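Local coordinates for protein Hpr(Ser) kinase (Coxiella burnetii, PDB 3TQF) that probably phosphorylates and dephosphorylates a serine of the phosphocarrier protein HPr, using ATP for the kinase reaction, at residues Val44-Ile49 with Gly68-Thr73. Numbering follows the deposited sequence.
Sequences VCDDVI and GYILIT
A single side chain, that of Asp46, carries this sparse contact, mostly against backbone, reaching from the turn between strands 42-45 and 48-53 to strand 69-72, which pairs with strand 76-79 in a small antiparallel sheet apart from the main one. No hydrogen bond joins the two segments. Asp46 lies abreast of Ile70, their CA atoms 5.9 Å apart, and its side chain leaves the backbone toward that strand. With CG anti to the backbone N (chi1 -155°), the carboxylate is carried to the Ile70-Leu71 peptide, where OD2 stops 3.6 Å from Leu71 N and 4.1 Å from Ile70 CA. Asp46 CB rests 3.8 Å from Tyr69 O, while Asp46 CG passes 4.3 Å from Ile70 CG1. The site borders a probable Walker A P-loop, as in other HPr kinases; the hydroxyl of Ser30, in that motif, lies within weak hydrogen-bonding range of both Asp46 OD1 and Leu71 O. Just before the turn, a classic beta bulge sets Val44 and Cys45 opposite Phe11 of strand 10-14, and a disulfide ties Cys45 to Cys62. Asp46-Val48 form a classic gamma turn, closed by Val48 N to Asp46 O (2.7 Å), and on strand 69-72 Leu71 packs on Pro113 of a second subunit.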
loop_
_atom_site.group_PDB
_atom_site.type_symbol
_atom_site.label_atom_id
_atom_site.label_comp_id
_atom_site.label_asym_id
_atom_site.label_seq_id
_atom_site.Cartn_x
_atom_site.Cartn_y
_atom_site.Cartn_z
ATOM N N VAL A 44 -18.199 -10.469 1.965
ATOM C CA VAL A 44 -19.309 -11.389 2.141
ATOM C C VAL A 44 -18.979 -12.294 3.322
ATOM O O VAL A 44 -19.759 -12.381 4.273
ATOM C CB VAL A 44 -19.603 -12.216 0.880
ATOM C CG1 VAL A 44 -20.900 -12.986 1.047
ATOM C CG2 VAL A 44 -19.695 -11.315 -0.327
ATOM N N CYS A 45 -17.819 -12.948 3.278
ATOM C CA CYS A 45 -17.416 -13.831 4.371
ATOM C C CYS A 45 -15.919 -14.150 4.418
ATOM O O CYS A 45 -15.255 -14.235 3.386
ATOM C CB CYS A 45 -18.196 -15.140 4.287
ATOM S SG CYS A 45 -18.421 -15.943 5.883
ATOM N N ASP A 46 -15.411 -14.336 5.636
ATOM C CA ASP A 46 -14.036 -14.761 5.874
ATOM C C ASP A 46 -14.042 -16.267 6.101
ATOM O O ASP A 46 -15.022 -16.818 6.611
ATOM C CB ASP A 46 -13.477 -14.046 7.114
ATOM C CG ASP A 46 -11.947 -13.933 7.111
ATOM O OD1 ASP A 46 -11.365 -13.496 6.085
ATOM O OD2 ASP A 46 -11.330 -14.248 8.160
ATOM N N ASP A 47 -12.958 -16.926 5.702
ATOM C CA ASP A 47 -12.724 -18.355 5.977
ATOM C C ASP A 47 -13.655 -19.351 5.280
ATOM O O ASP A 47 -13.199 -20.123 4.441
ATOM C CB ASP A 47 -12.715 -18.644 7.485
ATOM C CG ASP A 47 -12.294 -20.076 7.795
ATOM O OD1 ASP A 47 -11.319 -20.557 7.175
ATOM O OD2 ASP A 47 -12.940 -20.729 8.651
ATOM N N VAL A 48 -14.937 -19.365 5.643
ATOM C CA VAL A 48 -15.879 -20.372 5.126
ATOM C C VAL A 48 -17.134 -19.735 4.536
ATOM O O VAL A 48 -17.614 -18.725 5.039
ATOM C CB VAL A 48 -16.282 -21.367 6.228
ATOM C CG1 VAL A 48 -17.404 -22.276 5.760
ATOM C CG2 VAL A 48 -15.082 -22.194 6.642
ATOM N N ILE A 49 -17.657 -20.342 3.471
ATOM C CA ILE A 49 -18.801 -19.811 2.732
ATOM C C ILE A 49 -19.865 -20.884 2.543
ATOM O O ILE A 49 -19.548 -21.999 2.140
ATOM C CB ILE A 49 -18.393 -19.366 1.314
ATOM C CG1 ILE A 49 -17.121 -18.538 1.335
ATOM C CG2 ILE A 49 -19.489 -18.551 0.666
ATOM C CD1 ILE A 49 -16.489 -18.435 -0.017
ATOM N N GLY A 68 -19.773 -10.465 9.227
ATOM C CA GLY A 68 -19.260 -9.120 9.480
ATOM C C GLY A 68 -17.896 -9.067 10.145
ATOM O O GLY A 68 -17.323 -7.986 10.283
ATOM N N TYR A 69 -17.367 -10.223 10.545
ATOM C CA TYR A 69 -16.104 -10.283 11.277
ATOM C C TYR A 69 -14.966 -10.883 10.451
ATOM O O TYR A 69 -15.177 -11.802 9.661
ATOM C CB TYR A 69 -16.280 -11.076 12.568
ATOM C CG TYR A 69 -17.210 -10.412 13.554
ATOM C CD1 TYR A 69 -16.771 -9.363 14.355
ATOM C CD2 TYR A 69 -18.532 -10.829 13.688
ATOM C CE1 TYR A 69 -17.622 -8.750 15.263
ATOM C CE2 TYR A 69 -19.386 -10.224 14.593
ATOM C CZ TYR A 69 -18.927 -9.185 15.376
ATOM O OH TYR A 69 -19.772 -8.581 16.273
ATOM N N ILE A 70 -13.766 -10.336 10.651
ATOM C CA ILE A 70 -12.533 -10.791 10.008
ATOM C C ILE A 70 -11.493 -10.997 11.097
ATOM O O ILE A 70 -11.417 -10.204 12.025
ATOM C CB ILE A 70 -11.985 -9.723 9.028
ATOM C CG1 ILE A 70 -12.741 -9.761 7.707
ATOM C CG2 ILE A 70 -10.497 -9.921 8.749
ATOM C CD1 ILE A 70 -12.197 -8.765 6.677
ATOM N N LEU A 71 -10.701 -12.055 10.983
ATOM C CA LEU A 71 -9.592 -12.285 11.902
ATOM C C LEU A 71 -8.273 -11.983 11.195
ATOM O O LEU A 71 -8.018 -12.488 10.098
ATOM C CB LEU A 71 -9.605 -13.729 12.405
ATOM C CG LEU A 71 -8.454 -14.149 13.328
ATOM C CD1 LEU A 71 -8.507 -13.394 14.651
ATOM C CD2 LEU A 71 -8.484 -15.651 13.572
ATOM N N ILE A 72 -7.447 -11.150 11.823
ATOM C CA ILE A 72 -6.111 -10.842 11.326
ATOM C C ILE A 72 -5.139 -10.968 12.487
ATOM O O ILE A 72 -5.283 -10.277 13.495
ATOM C CB ILE A 72 -6.034 -9.419 10.745
ATOM C CG1 ILE A 72 -6.901 -9.309 9.487
ATOM C CG2 ILE A 72 -4.596 -9.049 10.419
ATOM C CD1 ILE A 72 -6.842 -7.949 8.824
ATOM N N THR A 73 -4.161 -11.859 12.355
ATOM C CA THR A 73 -3.239 -12.127 13.450
ATOM C C THR A 73 -2.443 -10.870 13.766
ATOM O O THR A 73 -1.904 -10.225 12.875
ATOM C CB THR A 73 -2.292 -13.300 13.132
ATOM O OG1 THR A 73 -1.600 -13.041 11.906
ATOM C CG2 THR A 73 -3.083 -14.612 13.005
#